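Local structure of exoglucanase A (Cellulomonas fimi, 7CBD) at residues 6-11 against 347-352; 152-157 against 169-174. The protein hydrolyses beta-1,4-glucosidic linkages of cellulose with inversion of anomeric configuration, the chain here being its family 6 catalytic domain, which releases cellobiose from non-reducing chain ends. One frame throughout, in Å; residues are numbered along the deposited sequence. Where two conformers were deposited one is given.

Contact 1: residues 6-11 against 347-352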
ATOM      1  N   VAL A   6     -13.147  16.220  -9.669  1.00  7.92           N
ATOM      2  CA  VAL A   6     -13.938  16.166  -8.445  1.00  8.09           C
ATOM      3  C   VAL A   6     -13.055  16.107  -7.206  1.00  7.29           C
ATOM      4  O   VAL A   6     -11.857  15.816  -7.263  1.00  8.06           O
ATOM      5  CB  VAL A   6     -14.979  15.022  -8.438  1.00  7.87           C
ATOM      6  CG1 VAL A   6     -15.961  15.179  -9.593  1.00 10.28           C
ATOM      7  CG2 VAL A   6     -14.294  13.654  -8.465  1.00  9.13           C
ATOM      8  N   ASP A   7     -13.674  16.383  -6.058  1.00  6.59           N
ATOM      9  CA  ASP A   7     -12.967  16.342  -4.783  1.00  6.85           C
ATOM     10  C   ASP A   7     -12.580  14.920  -4.391  1.00  6.47           C
ATOM     11  O   ASP A   7     -11.501  14.692  -3.832  1.00  6.66           O
ATOM     12  CB  ASP A   7     -13.851  16.950  -3.697  1.00  8.32           C
ATOM     13  CG  ASP A   7     -13.302  16.700  -2.319  1.00  9.23           C
ATOM     14  OD1 ASP A   7     -12.233  17.265  -2.004  1.00  9.26           O
ATOM     15  OD2 ASP A   7     -13.905  15.903  -1.568  1.00 11.41           O
ATOM     16  N   ASN A   8     -13.454  13.951  -4.648  1.00  6.76           N
ATOM     17  CA  ASN A   8     -13.224  12.562  -4.263  1.00  6.37           C
ATOM     18  C   ASN A   8     -13.669  11.681  -5.420  1.00  6.88           C
ATOM     19  O   ASN A   8     -14.877  11.457  -5.602  1.00  7.08           O
ATOM     20  CB  ASN A   8     -13.988  12.204  -2.992  1.00  6.67           C
ATOM     21  CG  ASN A   8     -13.792  10.750  -2.600  1.00  6.38           C
ATOM     22  OD1 ASN A   8     -13.007  10.034  -3.223  1.00  6.51           O
ATOM     23  ND2 ASN A   8     -14.510  10.303  -1.583  1.00  8.01           N
ATOM     24  N   PRO A   9     -12.729  11.155  -6.214  1.00  6.43           N
ATOM     25  CA  PRO A   9     -13.123  10.340  -7.371  1.00  6.11           C
ATOM     26  C   PRO A   9     -13.823   9.048  -6.986  1.00  6.28           C
ATOM     27  O   PRO A   9     -14.528   8.470  -7.825  1.00  7.01           O
ATOM     28  CB  PRO A   9     -11.791  10.080  -8.089  1.00  7.26           C
ATOM     29  CG  PRO A   9     -10.779  10.104  -6.972  1.00  6.63           C
ATOM     30  CD  PRO A   9     -11.266  11.188  -6.038  1.00  6.89           C
ATOM     31  N   TYR A  10     -13.682   8.598  -5.734  1.00  5.67           N
ATOM     32  CA  TYR A  10     -14.310   7.361  -5.282  1.00  6.22           C
ATOM     33  C   TYR A  10     -15.777   7.526  -4.906  1.00  7.03           C
ATOM     34  O   TYR A  10     -16.493   6.523  -4.856  1.00  7.55           O
ATOM     35  CB  TYR A  10     -13.552   6.786  -4.085  1.00  6.68           C
ATOM     36  CG  TYR A  10     -12.122   6.385  -4.385  1.00  6.44           C
ATOM     37  CD1 TYR A  10     -11.813   5.095  -4.793  1.00  6.36           C
ATOM     38  CD2 TYR A  10     -11.080   7.293  -4.240  1.00  6.69           C
ATOM     39  CE1 TYR A  10     -10.501   4.720  -5.063  1.00  6.43           C
ATOM     40  CE2 TYR A  10      -9.766   6.934  -4.505  1.00  6.46           C
ATOM     41  CZ  TYR A  10      -9.484   5.646  -4.909  1.00  6.29           C
ATOM     42  OH  TYR A  10      -8.178   5.308  -5.168  1.00  6.36           O
ATOM     43  N   ALA A  11     -16.241   8.745  -4.634  1.00  7.30           N
ATOM     44  CA  ALA A  11     -17.602   8.921  -4.134  1.00  8.53           C
ATOM     45  C   ALA A  11     -18.613   8.507  -5.198  1.00  8.84           C
ATOM     46  O   ALA A  11     -18.592   9.026  -6.318  1.00  8.92           O
ATOM     47  CB  ALA A  11     -17.825  10.369  -3.701  1.00  9.70           C
ATOM     48  N   GLU A 347     -13.808   0.191  -0.288  1.00  7.82           N
ATOM     49  CA  GLU A 347     -15.087   0.812   0.031  1.00  7.84           C
ATOM     50  C   GLU A 347     -14.949   2.322  -0.075  1.00  7.83           C
ATOM     51  O   GLU A 347     -14.017   2.903   0.487  1.00  8.34           O
ATOM     52  CB  GLU A 347     -15.507   0.430   1.454  1.00 10.50           C
ATOM     53  CG  GLU A 347     -16.836   1.012   1.896  1.00 11.92           C
ATOM     54  CD  GLU A 347     -17.136   0.729   3.355  1.00 15.48           C
ATOM     55  OE1 GLU A 347     -16.370  -0.027   3.989  1.00 16.75           O
ATOM     56  OE2 GLU A 347     -18.133   1.263   3.873  1.00 17.35           O
ATOM     57  N   ALA A 348     -15.883   2.952  -0.778  1.00  7.79           N
ATOM     58  CA  ALA A 348     -15.888   4.403  -0.875  1.00  8.94           C
ATOM     59  C   ALA A 348     -16.360   5.015   0.437  1.00  9.26           C
ATOM     60  O   ALA A 348     -17.247   4.474   1.103  1.00 10.25           O
ATOM     61  CB  ALA A 348     -16.827   4.838  -1.995  1.00 11.06           C
ATOM     62  N   THR A 349     -15.754   6.146   0.803  1.00 10.12           N
ATOM     63  CA  THR A 349     -16.169   6.993   1.919  1.00 11.80           C
ATOM     64  C   THR A 349     -16.635   6.191   3.142  1.00 11.46           C
ATOM     65  O   THR A 349     -17.790   6.316   3.561  1.00 12.03           O
ATOM     66  CB  THR A 349     -17.229   8.005   1.491  1.00 14.27           C
ATOM     67  OG1 THR A 349     -18.374   7.326   0.951  1.00 16.32           O
ATOM     68  CG2 THR A 349     -16.670   8.947   0.447  1.00 15.09           C
ATOM     69  N   PRO A 350     -15.769   5.359   3.723  1.00  9.67           N
ATOM     70  CA  PRO A 350     -16.193   4.566   4.884  1.00 10.66           C
ATOM     71  C   PRO A 350     -16.583   5.473   6.042  1.00 12.28           C
ATOM     72  O   PRO A 350     -15.966   6.514   6.273  1.00 13.29           O
ATOM     73  CB  PRO A 350     -14.951   3.735   5.217  1.00 10.07           C
ATOM     74  CG  PRO A 350     -13.806   4.516   4.641  1.00 10.06           C
ATOM     75  CD  PRO A 350     -14.355   5.111   3.384  1.00  9.70           C
ATOM     76  N   SER A 351     -17.611   5.060   6.773  0.66 12.52           N
ATOM     77  CA  SER A 351     -18.162   5.866   7.849  0.66 13.21           C
ATOM     78  C   SER A 351     -17.445   5.577   9.165  0.66 13.72           C
ATOM     79  O   SER A 351     -16.762   4.560   9.324  0.66 14.90           O
ATOM     80  CB  SER A 351     -19.650   5.567   8.015  0.66 15.02           C
ATOM     81  OG  SER A 351     -19.827   4.237   8.458  0.66 16.23           O
ATOM     82  N   GLY A 352     -17.613   6.496  10.115  1.00 13.93           N
ATOM     83  CA  GLY A 352     -17.160   6.305  11.477  1.00 14.11           C
ATOM     84  C   GLY A 352     -15.789   6.854  11.811  1.00 14.12           C
ATOM     85  O   GLY A 352     -15.345   6.691  12.957  1.00 15.26           O
TER

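Contact 2: residues 152-157 against 169-174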
ATOM      1  N   PRO A 152       9.427  10.120   2.245  1.00  7.71           N
ATOM      2  CA  PRO A 152       9.745  10.101   3.682  1.00  8.73           C
ATOM      3  C   PRO A 152      11.100   9.493   4.019  1.00  7.63           C
ATOM      4  O   PRO A 152      11.563   9.668   5.153  1.00  8.46           O
ATOM      5  CB  PRO A 152       8.597   9.288   4.288  1.00 11.07           C
ATOM      6  CG  PRO A 152       7.464   9.440   3.302  1.00 11.10           C
ATOM      7  CD  PRO A 152       8.148   9.436   1.967  1.00  9.94           C
ATOM      8  N   ASN A 153      11.744   8.784   3.089  1.00  6.54           N
ATOM      9  CA  ASN A 153      13.122   8.374   3.331  1.00  6.25           C
ATOM     10  C   ASN A 153      14.031   9.579   3.505  1.00  7.25           C
ATOM     11  O   ASN A 153      15.077   9.474   4.152  1.00  8.24           O
ATOM     12  CB  ASN A 153      13.639   7.540   2.162  1.00  6.49           C
ATOM     13  CG  ASN A 153      13.076   6.151   2.152  1.00  6.54           C
ATOM     14  OD1 ASN A 153      13.431   5.325   2.992  1.00  8.79           O
ATOM     15  ND2 ASN A 153      12.189   5.879   1.204  1.00  7.50           N
ATOM     16  N   LEU A 154      13.654  10.727   2.941  1.00  7.92           N
ATOM     17  CA  LEU A 154      14.530  11.889   2.956  1.00 10.71           C
ATOM     18  C   LEU A 154      14.554  12.592   4.304  1.00 12.75           C
ATOM     19  O   LEU A 154      15.449  13.413   4.540  1.00 14.85           O
ATOM     20  CB  LEU A 154      14.152  12.857   1.826  1.00 10.94           C
ATOM     21  CG  LEU A 154      14.044  12.228   0.427  1.00 12.31           C
ATOM     22  CD1 LEU A 154      13.847  13.314  -0.622  1.00 13.99           C
ATOM     23  CD2 LEU A 154      15.235  11.333   0.082  1.00 13.42           C
ATOM     24  N   THR A 155      13.605  12.284   5.192  1.00 12.67           N
ATOM     25  CA  THR A 155      13.554  12.877   6.520  1.00 15.45           C
ATOM     26  C   THR A 155      13.765  11.873   7.643  1.00 14.31           C
ATOM     27  O   THR A 155      13.844  12.281   8.807  1.00 16.46           O
ATOM     28  CB  THR A 155      12.196  13.549   6.736  1.00 18.26           C
ATOM     29  OG1 THR A 155      11.168  12.621   6.370  1.00 18.54           O
ATOM     30  CG2 THR A 155      12.075  14.803   5.883  1.00 18.89           C
ATOM     31  N   THR A 156      13.834  10.584   7.341  1.00 10.14           N
ATOM     32  CA  THR A 156      14.066   9.558   8.342  1.00  8.24           C
ATOM     33  C   THR A 156      15.299   8.712   8.074  1.00  7.91           C
ATOM     34  O   THR A 156      15.902   8.207   9.023  1.00  9.31           O
ATOM     35  CB  THR A 156      12.863   8.610   8.419  1.00  9.63           C
ATOM     36  OG1 THR A 156      12.647   8.010   7.134  1.00 10.46           O
ATOM     37  CG2 THR A 156      11.607   9.354   8.872  1.00 10.80           C
ATOM     38  N   ASN A 157      15.675   8.529   6.812  1.00  7.62           N
ATOM     39  CA  ASN A 157      16.703   7.574   6.425  1.00  7.05           C
ATOM     40  C   ASN A 157      17.837   8.235   5.658  1.00  7.24           C
ATOM     41  O   ASN A 157      18.571   7.553   4.941  1.00  8.25           O
ATOM     42  CB  ASN A 157      16.080   6.446   5.609  1.00  7.96           C
ATOM     43  CG  ASN A 157      15.102   5.643   6.419  1.00  9.13           C
ATOM     44  OD1 ASN A 157      15.294   5.458   7.627  1.00  9.95           O
ATOM     45  ND2 ASN A 157      14.035   5.174   5.776  1.00  8.21           N
ATOM     46  N   TYR A 169      16.645  13.151  -6.919  1.00  8.65           N
ATOM     47  CA  TYR A 169      15.847  12.460  -7.922  1.00  8.89           C
ATOM     48  C   TYR A 169      14.444  12.146  -7.430  1.00  8.47           C
ATOM     49  O   TYR A 169      13.507  12.156  -8.231  1.00  9.23           O
ATOM     50  CB  TYR A 169      16.586  11.215  -8.404  1.00 10.35           C
ATOM     51  CG  TYR A 169      17.941  11.585  -8.944  1.00 10.52           C
ATOM     52  CD1 TYR A 169      18.053  12.335 -10.105  1.00 11.73           C
ATOM     53  CD2 TYR A 169      19.102  11.231  -8.275  1.00 11.75           C
ATOM     54  CE1 TYR A 169      19.283  12.701 -10.601  1.00 12.54           C
ATOM     55  CE2 TYR A 169      20.335  11.592  -8.761  1.00 13.21           C
ATOM     56  CZ  TYR A 169      20.420  12.327  -9.924  1.00 14.47           C
ATOM     57  OH  TYR A 169      21.647  12.692 -10.413  1.00 16.01           O
ATOM     58  N   TYR A 170      14.267  11.888  -6.132  1.00  7.94           N
ATOM     59  CA  TYR A 170      12.909  11.758  -5.613  1.00  7.66           C
ATOM     60  C   TYR A 170      12.166  13.077  -5.749  1.00  8.10           C
ATOM     61  O   TYR A 170      11.013  13.108  -6.188  1.00  8.50           O
ATOM     62  CB  TYR A 170      12.917  11.327  -4.146  1.00  8.32           C
ATOM     63  CG  TYR A 170      13.320   9.899  -3.842  1.00  7.45           C
ATOM     64  CD1 TYR A 170      13.244   9.426  -2.541  1.00  7.08           C
ATOM     65  CD2 TYR A 170      13.778   9.025  -4.829  1.00  7.30           C
ATOM     66  CE1 TYR A 170      13.617   8.136  -2.213  1.00  6.70           C
ATOM     67  CE2 TYR A 170      14.150   7.708  -4.513  1.00  6.54           C
ATOM     68  CZ  TYR A 170      14.077   7.282  -3.196  1.00  5.98           C
ATOM     69  OH  TYR A 170      14.457   6.006  -2.834  1.00  6.73           O
ATOM     70  N   ARG A 171      12.815  14.184  -5.391  1.00  8.20           N
ATOM     71  CA  ARG A 171      12.150  15.478  -5.482  1.00  9.19           C
ATOM     72  C   ARG A 171      11.816  15.824  -6.931  1.00  9.31           C
ATOM     73  O   ARG A 171      10.691  16.227  -7.244  1.00  9.31           O
ATOM     74  CB  ARG A 171      13.023  16.555  -4.847  1.00 10.72           C
ATOM     75  CG  ARG A 171      13.062  16.513  -3.329  1.00 11.27           C
ATOM     76  CD  ARG A 171      13.904  17.672  -2.846  1.00 12.21           C
ATOM     77  NE  ARG A 171      14.058  17.760  -1.398  1.00 13.53           N
ATOM     78  CZ  ARG A 171      13.307  18.528  -0.615  1.00 13.77           C
ATOM     79  NH1 ARG A 171      12.315  19.246  -1.128  1.00 14.64           N
ATOM     80  NH2 ARG A 171      13.546  18.574   0.688  1.00 14.38           N
ATOM     81  N   GLN A 172      12.784  15.663  -7.834  0.65  8.50           N
ATOM     82  CA  GLN A 172      12.551  16.048  -9.224  0.65  9.02           C
ATOM     83  C   GLN A 172      11.651  15.046  -9.936  0.65  8.97           C
ATOM     84  O   GLN A 172      10.828  15.432 -10.776  0.65  9.40           O
ATOM     85  CB  GLN A 172      13.884  16.224  -9.949  0.65 11.70           C
ATOM     86  CG  GLN A 172      14.748  17.332  -9.347  0.65 14.11           C
ATOM     87  CD  GLN A 172      16.170  17.333  -9.866  0.65 16.63           C
ATOM     88  OE1 GLN A 172      16.428  16.949 -11.006  0.65 17.06           O
ATOM     89  NE2 GLN A 172      17.105  17.771  -9.026  0.65 18.46           N
ATOM     90  N   GLY A 173      11.782  13.760  -9.602  1.00  7.97           N
ATOM     91  CA  GLY A 173      10.951  12.755 -10.236  1.00  7.29           C
ATOM     92  C   GLY A 173       9.504  12.848  -9.808  1.00  6.45           C
ATOM     93  O   GLY A 173       8.598  12.745 -10.638  1.00  7.48           O
ATOM     94  N   VAL A 174       9.261  13.054  -8.510  1.00  6.07           N
ATOM     95  CA  VAL A 174       7.885  13.215  -8.055  1.00  6.16           C
ATOM     96  C   VAL A 174       7.276  14.488  -8.637  1.00  5.62           C
ATOM     97  O   VAL A 174       6.113  14.493  -9.056  1.00  6.72           O
ATOM     98  CB  VAL A 174       7.773  13.138  -6.519  1.00  6.28           C
ATOM     99  CG1 VAL A 174       6.359  13.501  -6.069  1.00  5.87           C
ATOM    100  CG2 VAL A 174       8.128  11.747  -6.035  1.00  6.59           C
TER

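Contact 1: residues 6-11 against 347-352
A348 presses its methyl group against the backbone of Y10, CB of A348 lying 3.3 Å from the carbonyl O of Y10. This approach and an equally short one between N8 and T349 are the tight part of the contact. The two beta carbons follow at 4.3 Å, CB of Y10 to CB of A348. Beyond CB the tyrosine turns back into the protein; its CG stands anti to its own carbonyl carbon (chi1 -63°), which carries the ring away from A348. The ring lies among side chains of strands 87-93, 141-146, 187-192 and 358-362, with its OH bonded to N90. These strands belong to the parallel sheet of the distorted beta/alpha barrel of glycoside hydrolase family 6, and the loop before strand 14-15 thus puts Y10 among the strands. Strand 347-348 pairs antiparallel with strand 358-362 through E347 to F361 and T349 to D359. The loop is shaped by a type I turn from N8 to A11, closed by A11 N to N8 O at 3.2 Å. An Asx turn overlaps it: N8 OD1 accepts the backbone N of Y10 at 3.0 Å, with the donor well above the carbonyl plane (55°). A chi1 of 178° swings the N8 amide out from the backbone, and its ND2 meets CG2 of T349 at 3.3 Å, the two side chains crossing obliquely. This is a polar nitrogen against a methyl; ND2 finds its acceptor in D359 O, on the strand that also bonds T349. The solvent side is looser. A11 is exposed, and CB of A11 is 4.5 Å from CG2 of T349. E347 starts away from the loop; its OE1 makes a salt bridge with NH2 of R344.

Contact 2: residues 152-157 against 169-174
The ring of Y170 is approached obliquely along its CD1–CE1 side by two neighbours, L154 and N153. CD2 of L154 reaches CD1 of Y170 at 3.8 Å, and ND2 of N153 stands 4.3 Å from CE1 of Y170. The contact belongs to a beta-alpha-beta crossover of the family 6 barrel: after strand 141-146 the chain passes the predicted proton donor D149, makes the short, weakly bonded helix 153-156, and returns along helix 161-182 to strand 187-192. L154 bridges helix 153-156 and helix 161-182; its CG is anti to its carbonyl carbon (chi1 -52°), which aims the forked end at the long helix. There CD1 of L154 lies 4.2 Å from CB of Y170 and 4.3 Å from CG of R171, whose guanidinium group is held by a salt bridge to E214. Y170 is fixed at its far end as well, its OH bonding to G98 O. The N153 amide is gripped at both ends: ND2 bonds to S150 O and to D149 OD1, consistent with a second-shell role in positioning that carboxylate. At the other end of the amide, N153 OD1 accepts ND2 of N157 at 2.9 Å, a nearly straight bond (166°) whose acceptor lies almost in the amide plane of N157.

Overall arrangement
The two contacts lie toward opposite ends of the same barrel, their centres about 28 Å apart and their nearest atoms about 17 Å, without touching. Along the chain contact 2 is nested within the long loop closed by contact 1, which brings the N-terminal segment beside a strand some 340 residues later. Strands 141-146 and 187-192 connect them: Y10 packs on both strands and P9 on 187-192. Contact 1 lies at the N-terminal ends of the barrel strands, away from the annotated sites. Contact 2 lies beyond the C-terminal end of strand 141-146, near the predicted proton donor D149, which follows the C-terminal end of its strand, as is usual for catalytic residues of beta/alpha barrels.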